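Aromatic amino acid beta-eliminating lyase/threonine aldolase (Exiguobacterium sibiricum, PDB 3LWS) belongs to the beta-eliminating lyase family of pyridoxal phosphate proteins, forms a two-chain assembly and carries the cofactor on a lysine. Local coordinates at residues Tyr43-Ala47 against Ile48-Phe52; Cys223-Ala226 against Arg227-Arg231; Asp335-Gly338 against Glu339-Gln342. All blocks are in the same frame, centred on the assembly; numbering follows the deposited sequence.

Interaction 1. Residues Tyr43-Ala47 against Ile48-Phe52; sequences YGTGA and IIEPF
The flat peptide between Thr-45 and Gly-46 is met on one face by Ile-49 and at its N-H by the carboxylate of Glu-50. Methyl CG2 of Ile-49 sits almost straight above this peptide, 3.3 Å from Thr-45 O. The Glu-50 carboxylate meets the N-H edge through OE2 alone, and the rest of the group rises out of the peptide plane. Its OE2 accepts the N-H of Gly-46 at 3.0 Å through its anti lone pair, and the bond is fairly straight (162°). This is the point where a small beta hairpin, strands 41-42 and 45-46, passes into helix 49-60. The hairpin turns at Tyr-43 and Gly-44 with angles close to type I'. A classic gamma turn centred on Ile-48 then reverses the chain: Ile-49 N reaches Ala-47 O at 2.8 Å, a weak, bent bond. A second weak bond runs from Glu-50 N to Gly-46 O. Gly-46 is therefore held to Glu-50 by both its N and its O. The Glu-50 side chain stands beside its own backbone N (chi1 -66°) and extends from there, which carries OE2 back to the N-H of Gly-46. Phe-52 faces the interior, where its ring packs edge-to-face with Phe-204. Tyr-43 OH bonds to Tyr-205 OH of the second subunit. At the far end of Ile-49, CD1 rests 3.8 Å from Gly-44 CA.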
loop_
_atom_site.group_PDB
_atom_site.type_symbol
_atom_site.label_atom_id
_atom_site.label_comp_id
_atom_site.label_asym_id
_atom_site.label_seq_id
_atom_site.Cartn_x
_atom_site.Cartn_y
_atom_site.Cartn_z
ATOM N N TYR A 43 2.894 -0.046 -12.052
ATOM C CA TYR A 43 3.932 0.626 -11.262
ATOM C C TYR A 43 3.953 2.150 -11.436
ATOM O O TYR A 43 4.998 2.739 -11.753
ATOM C CB TYR A 43 5.322 0.060 -11.572
ATOM C CG TYR A 43 5.490 -1.412 -11.343
ATOM C CD1 TYR A 43 5.555 -1.938 -10.046
ATOM C CD2 TYR A 43 5.620 -2.302 -12.437
ATOM C CE1 TYR A 43 5.715 -3.282 -9.839
ATOM C CE2 TYR A 43 5.760 -3.659 -12.233
ATOM C CZ TYR A 43 5.814 -4.141 -10.937
ATOM O OH TYR A 43 5.988 -5.466 -10.745
ATOM N N GLY A 44 2.802 2.769 -11.196
ATOM C CA GLY A 44 2.714 4.221 -11.027
ATOM C C GLY A 44 2.421 5.006 -12.291
ATOM O O GLY A 44 2.432 6.238 -12.259
ATOM N N THR A 45 2.232 4.302 -13.408
ATOM C CA THR A 45 1.821 4.898 -14.654
ATOM C C THR A 45 0.772 3.998 -15.360
ATOM O O THR A 45 0.291 2.975 -14.814
ATOM C CB THR A 45 3.037 5.180 -15.584
ATOM O OG1 THR A 45 3.728 3.967 -15.873
ATOM C CG2 THR A 45 4.025 6.164 -14.892
ATOM N N GLY A 46 0.408 4.415 -16.565
ATOM C CA GLY A 46 -0.518 3.689 -17.392
ATOM C C GLY A 46 -1.948 4.044 -17.074
ATOM O O GLY A 46 -2.255 5.162 -16.602
ATOM N N ALA A 47 -2.815 3.060 -17.319
ATOM C CA ALA A 47 -4.251 3.234 -17.201
ATOM C C ALA A 47 -4.654 3.526 -15.761
ATOM O O ALA A 47 -4.002 3.057 -14.850
ATOM C CB ALA A 47 -4.952 1.995 -17.665
ATOM N N ILE A 48 -5.739 4.293 -15.612
ATOM C CA ILE A 48 -6.436 4.558 -14.357
ATOM C C ILE A 48 -5.684 5.597 -13.541
ATOM O O ILE A 48 -6.214 6.683 -13.269
ATOM C CB ILE A 48 -6.743 3.237 -13.514
ATOM C CG1 ILE A 48 -7.630 2.250 -14.280
ATOM C CG2 ILE A 48 -7.455 3.574 -12.244
ATOM C CD1 ILE A 48 -7.883 0.917 -13.501
ATOM N N ILE A 49 -4.458 5.273 -13.158
ATOM C CA ILE A 49 -3.655 6.144 -12.306
ATOM C C ILE A 49 -3.329 7.505 -12.964
ATOM O O ILE A 49 -3.479 8.534 -12.308
ATOM C CB ILE A 49 -2.355 5.431 -11.823
ATOM C CG1 ILE A 49 -1.713 6.223 -10.668
ATOM C CG2 ILE A 49 -1.396 5.213 -12.993
ATOM C CD1 ILE A 49 -0.697 5.425 -9.776
ATOM N N GLU A 50 -2.929 7.527 -14.239
ATOM C CA GLU A 50 -2.591 8.821 -14.875
ATOM C C GLU A 50 -3.755 9.769 -14.987
ATOM O O GLU A 50 -3.609 10.903 -14.603
ATOM C CB GLU A 50 -1.856 8.698 -16.219
ATOM C CG GLU A 50 -0.514 8.105 -16.052
ATOM C CD GLU A 50 0.381 8.171 -17.278
ATOM O OE1 GLU A 50 0.575 9.288 -17.796
ATOM O OE2 GLU A 50 0.942 7.112 -17.659
ATOM N N PRO A 51 -4.913 9.310 -15.474
ATOM C CA PRO A 51 -6.074 10.197 -15.490
ATOM C C PRO A 51 -6.535 10.657 -14.082
ATOM O O PRO A 51 -6.943 11.820 -13.909
ATOM C CB PRO A 51 -7.159 9.332 -16.151
ATOM C CG PRO A 51 -6.458 8.390 -16.966
ATOM C CD PRO A 51 -5.164 8.094 -16.270
ATOM N N PHE A 52 -6.450 9.773 -13.084
ATOM C CA PHE A 52 -6.846 10.139 -11.724
ATOM C C PHE A 52 -5.933 11.224 -11.180
ATOM O O PHE A 52 -6.399 12.184 -10.564
ATOM C CB PHE A 52 -6.863 8.918 -10.793
ATOM C CG PHE A 52 -7.373 9.204 -9.417
ATOM C CD1 PHE A 52 -6.502 9.628 -8.408
ATOM C CD2 PHE A 52 -8.701 9.027 -9.108
ATOM C CE1 PHE A 52 -6.963 9.890 -7.141
ATOM C CE2 PHE A 52 -9.163 9.270 -7.823
ATOM C CZ PHE A 52 -8.291 9.705 -6.833
#

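Interaction 2. Residues Cys223-Ala226 against Arg227-Arg231; sequences CQTA and RIWKR
Thr-225 and Trp-229 lie side by side and point the same way, one turn apart on helix 220-232. Methyl CG2 of Thr-225 touches the pyrrole part of the indole, 3.8 Å from Trp-229 CD1. Thr-225 CG2 stands anti to its backbone N (chi1 -50° for OG1), which leaves OG1 to bond back to Ala-221 O. Trp-229 CD1 also comes within 3.4 Å of Thr-225 O, from an oblique direction. That oxygen accepts the straight bond of the turn: Trp-229 N lies 3.1 Å from Thr-225 O at 169°, in the carbonyl plane. The pair packs against helix 71-86, with Thr-225 on Ile-81 and Trp-229 on Val-77 and Arg-80. Leu-110 of the second subunit also packs on Trp-229.

Arg-227 leaves the helix in another direction and runs back toward its beginning. CG lies beside the backbone N (chi1 -73°) and the chain is extended to NE, so the guanidinium ends up alongside Cys-223. NH1 is 4.1 Å from Cys-223 CB and meets Cys-223 O only obliquely. The backbone bond from Arg-227 N to Cys-223 O measures 3.0 Å. A further turn bond, Lys-230 N to Ala-226 O, measures 2.8 Å. Lys-230 bends at chi3, and its NZ bonds to Phe-67 O.

Within the helix the Arg-227 side chain packs along the backbone and Cys-223. Its charge is met by salt bridges from NH2 to Glu-53 and from NH1 to Asp-64. These two acids probably fix the rotation of the guanidinium. They join helix 220-232 to helix 49-60, through Glu-53, and to strand 64-68, through Asp-64.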
loop_
_atom_site.group_PDB
_atom_site.type_symbol
_atom_site.label_atom_id
_atom_site.label_comp_id
_atom_site.label_asym_id
_atom_site.label_seq_id
_atom_site.Cartn_x
_atom_site.Cartn_y
_atom_site.Cartn_z
ATOM N N CYS A 223 6.687 16.486 -7.526
ATOM C CA CYS A 223 5.991 15.213 -7.781
ATOM C C CYS A 223 6.893 14.162 -8.416
ATOM O O CYS A 223 6.721 13.000 -8.149
ATOM C CB CYS A 223 4.714 15.427 -8.615
ATOM S SG CYS A 223 3.480 16.342 -7.674
ATOM N N GLN A 224 7.854 14.560 -9.248
ATOM C CA GLN A 224 8.778 13.588 -9.849
ATOM C C GLN A 224 9.608 12.930 -8.808
ATOM O O GLN A 224 9.809 11.724 -8.838
ATOM C CB GLN A 224 9.717 14.225 -10.876
ATOM C CG GLN A 224 9.053 14.564 -12.173
ATOM C CD GLN A 224 9.831 15.615 -12.947
ATOM O OE1 GLN A 224 11.054 15.717 -12.822
ATOM N NE2 GLN A 224 9.120 16.421 -13.733
ATOM N N THR A 225 10.119 13.730 -7.881
ATOM C CA THR A 225 10.871 13.206 -6.768
ATOM C C THR A 225 10.031 12.354 -5.847
ATOM O O THR A 225 10.515 11.322 -5.360
ATOM C CB THR A 225 11.509 14.331 -5.954
ATOM O OG1 THR A 225 12.187 15.172 -6.879
ATOM C CG2 THR A 225 12.485 13.777 -4.920
ATOM N N ALA A 226 8.780 12.781 -5.638
ATOM C CA ALA A 226 7.815 12.068 -4.810
ATOM C C ALA A 226 7.580 10.630 -5.346
ATOM O O ALA A 226 7.426 9.698 -4.566
ATOM C CB ALA A 226 6.487 12.866 -4.727
ATOM N N ARG A 227 7.568 10.482 -6.680
ATOM C CA ARG A 227 7.439 9.189 -7.328
ATOM C C ARG A 227 8.650 8.309 -7.088
ATOM O O ARG A 227 8.493 7.115 -6.965
ATOM C CB ARG A 227 7.156 9.318 -8.827
ATOM C CG ARG A 227 5.718 9.781 -9.111
ATOM C CD ARG A 227 5.367 9.662 -10.584
ATOM N NE ARG A 227 4.069 10.279 -10.792
ATOM C CZ ARG A 227 3.855 11.548 -11.085
ATOM N NH1 ARG A 227 4.868 12.375 -11.331
ATOM N NH2 ARG A 227 2.600 11.984 -11.207
ATOM N N ILE A 228 9.846 8.886 -6.969
ATOM C CA ILE A 228 11.015 8.063 -6.662
ATOM C C ILE A 228 11.011 7.571 -5.197
ATOM O O ILE A 228 11.282 6.397 -4.928
ATOM C CB ILE A 228 12.318 8.752 -7.062
ATOM C CG1 ILE A 228 12.482 8.726 -8.577
ATOM C CG2 ILE A 228 13.503 8.065 -6.435
ATOM C CD1 ILE A 228 12.946 9.996 -9.108
ATOM N N TRP A 229 10.662 8.450 -4.267
ATOM C CA TRP A 229 10.476 8.068 -2.880
ATOM C C TRP A 229 9.333 7.078 -2.781
ATOM O O TRP A 229 9.445 6.123 -2.011
ATOM C CB TRP A 229 10.221 9.272 -1.970
ATOM C CG TRP A 229 11.459 10.108 -1.668
ATOM C CD1 TRP A 229 11.734 11.363 -2.133
ATOM C CD2 TRP A 229 12.572 9.727 -0.861
ATOM N NE1 TRP A 229 12.930 11.804 -1.621
ATOM C CE2 TRP A 229 13.465 10.809 -0.844
ATOM C CE3 TRP A 229 12.892 8.573 -0.128
ATOM C CZ2 TRP A 229 14.684 10.763 -0.153
ATOM C CZ3 TRP A 229 14.085 8.533 0.575
ATOM C CH2 TRP A 229 14.958 9.630 0.569
ATOM N N LYS A 230 8.250 7.263 -3.544
ATOM C CA LYS A 230 7.167 6.246 -3.509
ATOM C C LYS A 230 7.672 4.805 -3.809
ATOM O O LYS A 230 7.285 3.817 -3.156
ATOM C CB LYS A 230 6.019 6.612 -4.463
ATOM C CG LYS A 230 4.832 5.619 -4.310
ATOM C CD LYS A 230 3.549 6.069 -4.995
ATOM C CE LYS A 230 3.641 6.046 -6.504
ATOM N NZ LYS A 230 2.332 6.341 -7.140
ATOM N N ARG A 231 8.526 4.673 -4.816
ATOM C CA ARG A 231 9.164 3.380 -5.065
ATOM C C ARG A 231 10.109 2.936 -3.918
ATOM O O ARG A 231 10.163 1.764 -3.591
ATOM C CB ARG A 231 9.952 3.430 -6.370
ATOM C CG ARG A 231 10.639 2.124 -6.716
ATOM C CD ARG A 231 10.124 1.498 -7.983
ATOM N NE ARG A 231 10.427 0.085 -7.889
ATOM C CZ ARG A 231 9.547 -0.898 -7.722
ATOM N NH1 ARG A 231 8.228 -0.693 -7.734
ATOM N NH2 ARG A 231 10.012 -2.128 -7.598
#

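Interaction 3. Residues Asp335-Gly338 against Glu339-Gln342; sequences DAYG and ELDQ
Tyr-337 O is gripped by two donors. Leu-340 N reaches it at 2.9 Å with a straight N-H (160°), and Arg-345 NH2 adds a second hydrogen bond. Leu-340 N does not sit on a lone pair of this oxygen; it lies above the carbonyl plane. The bond one residue earlier has the same form: Glu-339 N approaches Ala-336 O at 3.1 Å, again from above the plane.

Leu-340 packs beside its own bond. Its CB is 3.3 Å from Tyr-337 O, and its CD1 lies 4.1 Å from Tyr-337 CD1, obliquely to the ring. The two side chains cross at about a right angle. The Tyr-337 ring also packs on Gln-264 and Leu-268 of helix 258-273, and Arg-345 forms a cation-pi contact with it. Both Tyr-337 and Leu-340 touch Ile-16.

The two bonds close successive, overlapping four-residue beta turns, 336-339 and 337-340, both close to type I. They lie in the connection between strand 326-332 and helix 342-355. The chain then straightens at Leu-340 and reaches Asp-341, the N-cap of the helix. Asp-341 OD1 accepts the backbone N of Thr-344 and so caps the first turn.

Glu-339 takes the outer side of the turns. With CG beside its backbone N (chi1 -70°), it runs back along the chain toward Asp-335, and its OE2 comes 3.7 Å from Asp-335 O. The two acidic side chains stay apart, with Asp-335 OD2 and Glu-339 OE2 separated by 5.4 Å. Any repulsion between them is probably eased by the partners of Asp-335. Its OD2 forms a salt bridge to Arg-254, and its OD1 holds both Arg-257 NH1 and Tyr-261 OH.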
loop_
_atom_site.group_PDB
_atom_site.type_symbol
_atom_site.label_atom_id
_atom_site.label_comp_id
_atom_site.label_asym_id
_atom_site.label_seq_id
_atom_site.Cartn_x
_atom_site.Cartn_y
_atom_site.Cartn_z
ATOM N N ASP A 335 -23.006 9.788 5.588
ATOM C CA ASP A 335 -24.277 9.323 5.015
ATOM C C ASP A 335 -25.201 8.696 6.058
ATOM O O ASP A 335 -26.407 8.721 5.891
ATOM C CB ASP A 335 -24.030 8.328 3.869
ATOM C CG ASP A 335 -23.628 9.005 2.574
ATOM O OD1 ASP A 335 -23.844 10.225 2.425
ATOM O OD2 ASP A 335 -23.102 8.310 1.697
ATOM N N ALA A 336 -24.650 8.170 7.150
ATOM C CA ALA A 336 -25.461 7.481 8.133
ATOM C C ALA A 336 -26.552 8.331 8.787
ATOM O O ALA A 336 -27.708 7.875 8.864
ATOM C CB ALA A 336 -24.592 6.805 9.177
ATOM N N TYR A 337 -26.205 9.550 9.217
ATOM C CA TYR A 337 -27.145 10.442 9.863
ATOM C C TYR A 337 -28.380 10.702 9.004
ATOM O O TYR A 337 -29.495 10.658 9.500
ATOM C CB TYR A 337 -26.522 11.791 10.203
ATOM C CG TYR A 337 -27.435 12.707 11.001
ATOM C CD1 TYR A 337 -27.751 12.410 12.312
ATOM C CD2 TYR A 337 -27.974 13.860 10.442
ATOM C CE1 TYR A 337 -28.574 13.227 13.051
ATOM C CE2 TYR A 337 -28.783 14.695 11.172
ATOM C CZ TYR A 337 -29.080 14.364 12.483
ATOM O OH TYR A 337 -29.883 15.134 13.266
ATOM N N GLY A 338 -28.165 10.990 7.728
ATOM C CA GLY A 338 -29.271 11.299 6.807
ATOM C C GLY A 338 -30.219 10.143 6.538
ATOM O O GLY A 338 -31.259 10.330 5.939
ATOM N N GLU A 339 -29.852 8.938 6.972
ATOM C CA GLU A 339 -30.741 7.767 6.871
ATOM C C GLU A 339 -31.604 7.605 8.137
ATOM O O GLU A 339 -32.429 6.703 8.226
ATOM C CB GLU A 339 -29.901 6.513 6.552
ATOM C CG GLU A 339 -29.310 6.548 5.084
ATOM C CD GLU A 339 -28.163 5.576 4.813
ATOM O OE1 GLU A 339 -28.043 4.568 5.548
ATOM O OE2 GLU A 339 -27.370 5.815 3.848
ATOM N N LEU A 340 -31.412 8.465 9.123
ATOM C CA LEU A 340 -32.275 8.474 10.312
ATOM C C LEU A 340 -33.439 9.396 10.060
ATOM O O LEU A 340 -33.245 10.598 9.848
ATOM C CB LEU A 340 -31.520 8.968 11.540
ATOM C CG LEU A 340 -30.170 8.306 11.812
ATOM C CD1 LEU A 340 -29.633 8.842 13.118
ATOM C CD2 LEU A 340 -30.271 6.777 11.820
ATOM N N ASP A 341 -34.655 8.855 10.078
ATOM C CA ASP A 341 -35.839 9.691 9.866
ATOM C C ASP A 341 -36.096 10.538 11.103
ATOM O O ASP A 341 -35.445 10.365 12.143
ATOM C CB ASP A 341 -37.074 8.879 9.425
ATOM C CG ASP A 341 -37.523 7.873 10.454
ATOM O OD1 ASP A 341 -37.803 8.266 11.602
ATOM O OD2 ASP A 341 -37.605 6.684 10.110
ATOM N N GLN A 342 -37.011 11.494 10.990
ATOM C CA GLN A 342 -37.209 12.444 12.078
ATOM C C GLN A 342 -37.671 11.790 13.378
ATOM O O GLN A 342 -37.195 12.144 14.481
ATOM C CB GLN A 342 -38.189 13.546 11.662
ATOM C CG GLN A 342 -38.146 14.778 12.570
ATOM C CD GLN A 342 -36.746 15.364 12.706
ATOM O OE1 GLN A 342 -36.043 15.557 11.713
ATOM N NE2 GLN A 342 -36.340 15.649 13.945
#

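Overall arrangement
The three contacts follow one another in numerical order. Interactions 1 and 2 are neighbours, with centres 14 Å apart. They touch where Tyr-43 CD1 packs 3.7 Å from Arg-231 NH1, and where Ile-49 CD1 lies near Lys-230 NZ. Helix 49-60 and helix 220-232 are thus brought together beside strand 64-68 of the seven-stranded mixed sheet. Both contacts belong to the part round this sheet and reach the second subunit. Interaction 3 stands apart, 36 Å from interaction 1 and 42 Å from interaction 2 between centres. It belongs to the C-terminal part, where no other chain touches it, and leads from the four-stranded antiparallel sheet into the last helix, 342-355.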